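Local coordinates for protein mosquitocidal toxin (Bacillus sphaericus, PDB 2CB4) that acts as a mosquitocidal toxin and, through the catalytic domain described here, probably transfers ADP-ribose from NAD to target proteins, at residues L39-P48 and L103-L112. The protein carries 1 engineered substitution. Residues are numbered along the deposited sequence; the frame is centred on the assembly and turned at random.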
ATOM      1  N   LEU A  39     -26.891  -4.681 -25.448  1.00 43.15           N
ATOM      2  CA  LEU A  39     -25.947  -5.796 -25.561  1.00 42.05           C
ATOM      3  C   LEU A  39     -26.011  -6.421 -26.940  1.00 44.40           C
ATOM      4  O   LEU A  39     -24.987  -6.701 -27.544  1.00 43.08           O
ATOM      5  CB  LEU A  39     -26.191  -6.861 -24.465  1.00 41.65           C
ATOM      6  CG  LEU A  39     -25.283  -8.103 -24.513  1.00 44.09           C
ATOM      7  CD1 LEU A  39     -23.835  -7.726 -24.226  1.00 43.08           C
ATOM      8  CD2 LEU A  39     -25.756  -9.220 -23.606  1.00 43.22           C
ATOM      9  N   TYR A  40     -27.214  -6.630 -27.443  1.00 42.54           N
ATOM     10  CA  TYR A  40     -27.368  -7.215 -28.768  1.00 43.54           C
ATOM     11  C   TYR A  40     -26.712  -6.333 -29.846  1.00 49.91           C
ATOM     12  O   TYR A  40     -26.087  -6.826 -30.790  1.00 49.62           O
ATOM     13  CB  TYR A  40     -28.834  -7.487 -29.089  1.00 45.33           C
ATOM     14  CG  TYR A  40     -28.984  -8.094 -30.451  1.00 49.95           C
ATOM     15  CD1 TYR A  40     -28.924  -9.474 -30.634  1.00 52.66           C
ATOM     16  CD2 TYR A  40     -29.133  -7.284 -31.578  1.00 51.65           C
ATOM     17  CE1 TYR A  40     -29.020 -10.040 -31.899  1.00 54.82           C
ATOM     18  CE2 TYR A  40     -29.241  -7.842 -32.856  1.00 53.18           C
ATOM     19  CZ  TYR A  40     -29.174  -9.222 -33.009  1.00 64.28           C
ATOM     20  OH  TYR A  40     -29.262  -9.788 -34.268  1.00 69.78           O
ATOM     21  N   GLN A  41     -26.824  -5.019 -29.695  1.00 47.40           N
ATOM     22  CA  GLN A  41     -26.193  -4.106 -30.650  1.00 47.60           C
ATOM     23  C   GLN A  41     -24.683  -4.204 -30.535  1.00 50.66           C
ATOM     24  O   GLN A  41     -23.980  -4.334 -31.525  1.00 50.78           O
ATOM     25  CB  GLN A  41     -26.591  -2.648 -30.371  1.00 49.35           C
ATOM     26  CG  GLN A  41     -28.071  -2.390 -30.491  1.00 74.68           C
ATOM     27  CD  GLN A  41     -28.530  -2.257 -31.939  1.00100.00           C
ATOM     28  OE1 GLN A  41     -28.183  -3.076 -32.814  1.00 91.08           O
ATOM     29  NE2 GLN A  41     -29.337  -1.228 -32.200  1.00100.00           N
ATOM     30  N   LEU A  42     -24.204  -4.089 -29.305  1.00 46.90           N
ATOM     31  CA  LEU A  42     -22.784  -4.163 -28.985  1.00 46.99           C
ATOM     32  C   LEU A  42     -22.131  -5.410 -29.617  1.00 49.94           C
ATOM     33  O   LEU A  42     -21.060  -5.335 -30.202  1.00 51.17           O
ATOM     34  CB  LEU A  42     -22.654  -4.228 -27.470  1.00 47.48           C
ATOM     35  CG  LEU A  42     -21.528  -3.524 -26.737  1.00 52.97           C
ATOM     36  CD1 LEU A  42     -21.168  -2.240 -27.421  1.00 53.79           C
ATOM     37  CD2 LEU A  42     -22.001  -3.248 -25.333  1.00 53.79           C
ATOM     38  N   ILE A  43     -22.794  -6.551 -29.518  1.00 44.02           N
ATOM     39  CA  ILE A  43     -22.281  -7.789 -30.096  1.00 42.65           C
ATOM     40  C   ILE A  43     -22.442  -7.825 -31.630  1.00 50.26           C
ATOM     41  O   ILE A  43     -21.520  -8.194 -32.347  1.00 49.40           O
ATOM     42  CB  ILE A  43     -23.032  -9.024 -29.490  1.00 43.20           C
ATOM     43  CG1 ILE A  43     -22.724  -9.178 -28.005  1.00 42.05           C
ATOM     44  CG2 ILE A  43     -22.757 -10.286 -30.284  1.00 41.61           C
ATOM     45  CD1 ILE A  43     -23.594 -10.226 -27.305  1.00 37.22           C
ATOM     46  N   SER A  44     -23.635  -7.479 -32.112  1.00 50.67           N
ATOM     47  CA  SER A  44     -23.986  -7.493 -33.549  1.00 51.89           C
ATOM     48  C   SER A  44     -23.129  -6.633 -34.481  1.00 58.36           C
ATOM     49  O   SER A  44     -22.883  -6.993 -35.634  1.00 57.64           O
ATOM     50  CB  SER A  44     -25.450  -7.113 -33.726  1.00 55.19           C
ATOM     51  OG  SER A  44     -26.278  -8.241 -33.501  1.00 66.12           O
ATOM     52  N   THR A  45     -22.679  -5.497 -33.982  1.00 56.95           N
ATOM     53  CA  THR A  45     -21.870  -4.598 -34.782  1.00 58.15           C
ATOM     54  C   THR A  45     -20.450  -5.062 -35.088  1.00 64.56           C
ATOM     55  O   THR A  45     -19.796  -4.506 -35.968  1.00 65.94           O
ATOM     56  CB  THR A  45     -21.885  -3.175 -34.208  1.00 68.17           C
ATOM     57  OG1 THR A  45     -21.115  -3.133 -32.985  1.00 69.11           O
ATOM     58  CG2 THR A  45     -23.349  -2.749 -33.956  1.00 64.61           C
ATOM     59  N   ARG A  46     -19.966  -6.075 -34.382  1.00 60.24           N
ATOM     60  CA  ARG A  46     -18.624  -6.584 -34.668  1.00 58.95           C
ATOM     61  C   ARG A  46     -18.765  -7.878 -35.476  1.00 60.25           C
ATOM     62  O   ARG A  46     -17.820  -8.682 -35.578  1.00 61.00           O
ATOM     63  CB  ARG A  46     -17.802  -6.802 -33.386  1.00 59.26           C
ATOM     64  CG  ARG A  46     -17.391  -5.524 -32.649  1.00 69.31           C
ATOM     65  CD  ARG A  46     -16.353  -4.733 -33.433  1.00 86.22           C
ATOM     66  NE  ARG A  46     -16.201  -3.362 -32.936  1.00 98.21           N
ATOM     67  CZ  ARG A  46     -15.409  -2.438 -33.490  1.00100.00           C
ATOM     68  NH1 ARG A  46     -14.689  -2.748 -34.571  1.00 99.11           N
ATOM     69  NH2 ARG A  46     -15.331  -1.216 -32.959  1.00 96.95           N
ATOM     70  N   ILE A  47     -19.956  -8.084 -36.042  1.00 53.18           N
ATOM     71  CA  ILE A  47     -20.216  -9.262 -36.864  1.00 52.18           C
ATOM     72  C   ILE A  47     -20.625  -8.846 -38.289  1.00 60.42           C
ATOM     73  O   ILE A  47     -21.744  -8.363 -38.514  1.00 60.48           O
ATOM     74  CB  ILE A  47     -21.299 -10.187 -36.270  1.00 53.15           C
ATOM     75  CG1 ILE A  47     -20.983 -10.524 -34.804  1.00 52.30           C
ATOM     76  CG2 ILE A  47     -21.469 -11.433 -37.147  1.00 51.05           C
ATOM     77  CD1 ILE A  47     -21.931 -11.528 -34.186  1.00 46.01           C
ATOM     78  N   PRO A  48     -19.713  -9.039 -39.242  1.00 58.72           N
ATOM     79  CA  PRO A  48     -19.981  -8.691 -40.635  1.00 58.51           C
ATOM     80  C   PRO A  48     -21.214  -9.434 -41.151  1.00 63.14           C
ATOM     81  O   PRO A  48     -21.409 -10.615 -40.853  1.00 62.28           O
ATOM     82  CB  PRO A  48     -18.727  -9.190 -41.371  1.00 59.87           C
ATOM     83  CG  PRO A  48     -17.685  -9.317 -40.322  1.00 64.03           C
ATOM     84  CD  PRO A  48     -18.421  -9.724 -39.088  1.00 59.22           C
ATOM     85  N   LEU A 103     -19.197  -1.087 -21.539  1.00 86.57           N
ATOM     86  CA  LEU A 103     -20.056  -0.847 -22.714  1.00 87.83           C
ATOM     87  C   LEU A 103     -19.292  -0.377 -23.965  1.00 94.66           C
ATOM     88  O   LEU A 103     -19.870   0.207 -24.891  1.00 94.25           O
ATOM     89  CB  LEU A 103     -21.235   0.077 -22.364  1.00 87.76           C
ATOM     90  CG  LEU A 103     -22.099  -0.400 -21.184  1.00 92.39           C
ATOM     91  CD1 LEU A 103     -23.104   0.660 -20.741  1.00 92.51           C
ATOM     92  CD2 LEU A 103     -22.785  -1.732 -21.462  1.00 94.27           C
ATOM     93  N   SER A 104     -17.989  -0.674 -23.974  1.00 93.09           N
ATOM     94  CA  SER A 104     -17.093  -0.363 -25.085  1.00 93.43           C
ATOM     95  C   SER A 104     -16.957  -1.625 -25.964  1.00 99.00           C
ATOM     96  O   SER A 104     -17.158  -2.780 -25.492  1.00 98.81           O
ATOM     97  CB  SER A 104     -15.699   0.069 -24.577  1.00 95.92           C
ATOM     98  OG  SER A 104     -15.772   1.172 -23.691  1.00100.00           O
ATOM     99  N   PRO A 105     -16.620  -1.398 -27.242  1.00 95.42           N
ATOM    100  CA  PRO A 105     -16.457  -2.487 -28.219  1.00 93.95           C
ATOM    101  C   PRO A 105     -15.167  -3.297 -27.986  1.00 93.68           C
ATOM    102  O   PRO A 105     -14.616  -3.903 -28.923  1.00 94.94           O
ATOM    103  CB  PRO A 105     -16.425  -1.755 -29.572  1.00 95.69           C
ATOM    104  CG  PRO A 105     -15.883  -0.364 -29.250  1.00100.00           C
ATOM    105  CD  PRO A 105     -16.205  -0.079 -27.785  1.00 95.96           C
ATOM    106  N   VAL A 106     -14.716  -3.325 -26.727  1.00 83.50           N
ATOM    107  CA  VAL A 106     -13.528  -4.076 -26.333  1.00 78.86           C
ATOM    108  C   VAL A 106     -13.768  -5.555 -26.674  1.00 72.47           C
ATOM    109  O   VAL A 106     -14.828  -5.934 -27.207  1.00 71.73           O
ATOM    110  CB  VAL A 106     -13.263  -3.930 -24.800  1.00 82.16           C
ATOM    111  CG1 VAL A 106     -12.798  -2.535 -24.479  1.00 82.01           C
ATOM    112  CG2 VAL A 106     -14.528  -4.241 -24.007  1.00 81.71           C
ATOM    113  N   GLU A 107     -12.790  -6.394 -26.352  1.00 61.13           N
ATOM    114  CA  GLU A 107     -12.904  -7.822 -26.608  1.00 57.35           C
ATOM    115  C   GLU A 107     -13.965  -8.535 -25.751  1.00 51.91           C
ATOM    116  O   GLU A 107     -14.389  -9.638 -26.094  1.00 50.92           O
ATOM    117  CB  GLU A 107     -11.545  -8.510 -26.420  1.00 58.78           C
ATOM    118  CG  GLU A 107     -10.492  -8.123 -27.460  1.00 68.03           C
ATOM    119  CD  GLU A 107     -10.921  -8.432 -28.884  1.00 78.80           C
ATOM    120  OE1 GLU A 107     -11.024  -9.640 -29.203  1.00 67.49           O
ATOM    121  OE2 GLU A 107     -11.139  -7.474 -29.673  1.00 64.91           O
ATOM    122  N   ASP A 108     -14.366  -7.917 -24.639  1.00 42.68           N
ATOM    123  CA  ASP A 108     -15.344  -8.493 -23.709  1.00 39.90           C
ATOM    124  C   ASP A 108     -16.574  -9.077 -24.372  1.00 41.33           C
ATOM    125  O   ASP A 108     -17.074 -10.120 -23.954  1.00 39.79           O
ATOM    126  CB  ASP A 108     -15.791  -7.464 -22.667  1.00 40.96           C
ATOM    127  CG  ASP A 108     -14.644  -6.927 -21.821  1.00 50.96           C
ATOM    128  OD1 ASP A 108     -13.476  -7.318 -22.060  1.00 51.42           O
ATOM    129  OD2 ASP A 108     -14.908  -6.094 -20.917  1.00 56.70           O
ATOM    130  N   THR A 109     -17.079  -8.372 -25.380  1.00 38.12           N
ATOM    131  CA  THR A 109     -18.297  -8.776 -26.096  1.00 37.57           C
ATOM    132  C   THR A 109     -18.030  -9.268 -27.493  1.00 40.25           C
ATOM    133  O   THR A 109     -18.951  -9.558 -28.227  1.00 40.62           O
ATOM    134  CB  THR A 109     -19.342  -7.625 -26.166  1.00 42.32           C
ATOM    135  OG1 THR A 109     -18.724  -6.442 -26.697  1.00 46.60           O
ATOM    136  CG2 THR A 109     -19.861  -7.315 -24.775  1.00 34.84           C
ATOM    137  N   HIS A 110     -16.758  -9.381 -27.851  1.00 36.26           N
ATOM    138  CA  HIS A 110     -16.396  -9.849 -29.170  1.00 35.93           C
ATOM    139  C   HIS A 110     -16.616 -11.344 -29.353  1.00 38.87           C
ATOM    140  O   HIS A 110     -15.714 -12.168 -29.181  1.00 40.49           O
ATOM    141  CB  HIS A 110     -14.981  -9.416 -29.550  1.00 37.69           C
ATOM    142  CG  HIS A 110     -14.717  -9.498 -31.015  1.00 43.06           C
ATOM    143  ND1 HIS A 110     -13.881  -8.618 -31.681  1.00 45.88           N
ATOM    144  CD2 HIS A 110     -15.201 -10.347 -31.966  1.00 45.68           C
ATOM    145  CE1 HIS A 110     -13.846  -8.935 -32.969  1.00 45.23           C
ATOM    146  NE2 HIS A 110     -14.644  -9.975 -33.167  1.00 45.59           N
ATOM    147  N   LEU A 111     -17.840 -11.684 -29.739  1.00 33.10           N
ATOM    148  CA  LEU A 111     -18.258 -13.061 -29.932  1.00 31.96           C
ATOM    149  C   LEU A 111     -17.438 -13.937 -30.857  1.00 38.22           C
ATOM    150  O   LEU A 111     -17.132 -15.079 -30.518  1.00 38.90           O
ATOM    151  CB  LEU A 111     -19.752 -13.138 -30.269  1.00 31.17           C
ATOM    152  CG  LEU A 111     -20.344 -14.553 -30.374  1.00 34.38           C
ATOM    153  CD1 LEU A 111     -20.151 -15.313 -29.065  1.00 33.15           C
ATOM    154  CD2 LEU A 111     -21.812 -14.472 -30.741  1.00 34.05           C
ATOM    155  N   LEU A 112     -17.111 -13.437 -32.043  1.00 36.64           N
ATOM    156  CA  LEU A 112     -16.331 -14.233 -33.006  1.00 36.62           C
ATOM    157  C   LEU A 112     -14.908 -14.493 -32.532  1.00 38.36           C
ATOM    158  O   LEU A 112     -14.387 -15.578 -32.738  1.00 38.33           O
ATOM    159  CB  LEU A 112     -16.329 -13.588 -34.401  1.00 37.03           C
ATOM    160  CG  LEU A 112     -17.566 -13.929 -35.249  1.00 41.62           C
ATOM    161  CD1 LEU A 112     -17.594 -13.061 -36.503  1.00 41.64           C
ATOM    162  CD2 LEU A 112     -17.646 -15.421 -35.601  1.00 40.81           C
TER
HETATM  163  O   HOH W   1     -19.291  -9.395 -31.403  1.00 37.04           O
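I43 and T109 bring the two backbones closest, with CA atoms 5.7 Å apart. The CA atoms of L42 and P105, and of I47 and L112, are the next to pair. Segment 39-48 is the end of a helix followed by a type I turn from S44 to I47. Segment 103-112 is mostly loop, and its H110 is the N-cap of the next helix. No direct hydrogen bond joins the two. Water 1 bridges them: it donates to I43 O at 2.7 Å and accepts from L111 N.

T109 meets L39, L42 and I43. Its CG2 touches L39 CD1 at 4.0 Å. Its OG1 lies between the backbone N and the carbonyl carbon (chi1 53°), which turns it to L42 CG. L42 and T109 cross at about a right angle, and L42 CD1 reaches on to L103 O at 3.8 Å. I43 divides its two branches. CG1 touches T109 O and CB, while CG2 touches L111 CB at 4.1 Å. A bend at chi2 (-69°) brings the R46 guanidinium beside P105, whose CB sits at its edge, 3.6 Å from NH2. R46 CB lies over one face of the H110 ring. D34 of a second subunit packs on R46 and H110. L112 CD1 packs against I47 CG2 and P48 CD.

The contact is mainly apolar packing between the end of helix 36-44 and the loop leading into helix 111-117. I43 and L111 both rest on F123 of strand 123-131, which ties the two helices to the main sheet of the ADP-ribosyltransferase fold.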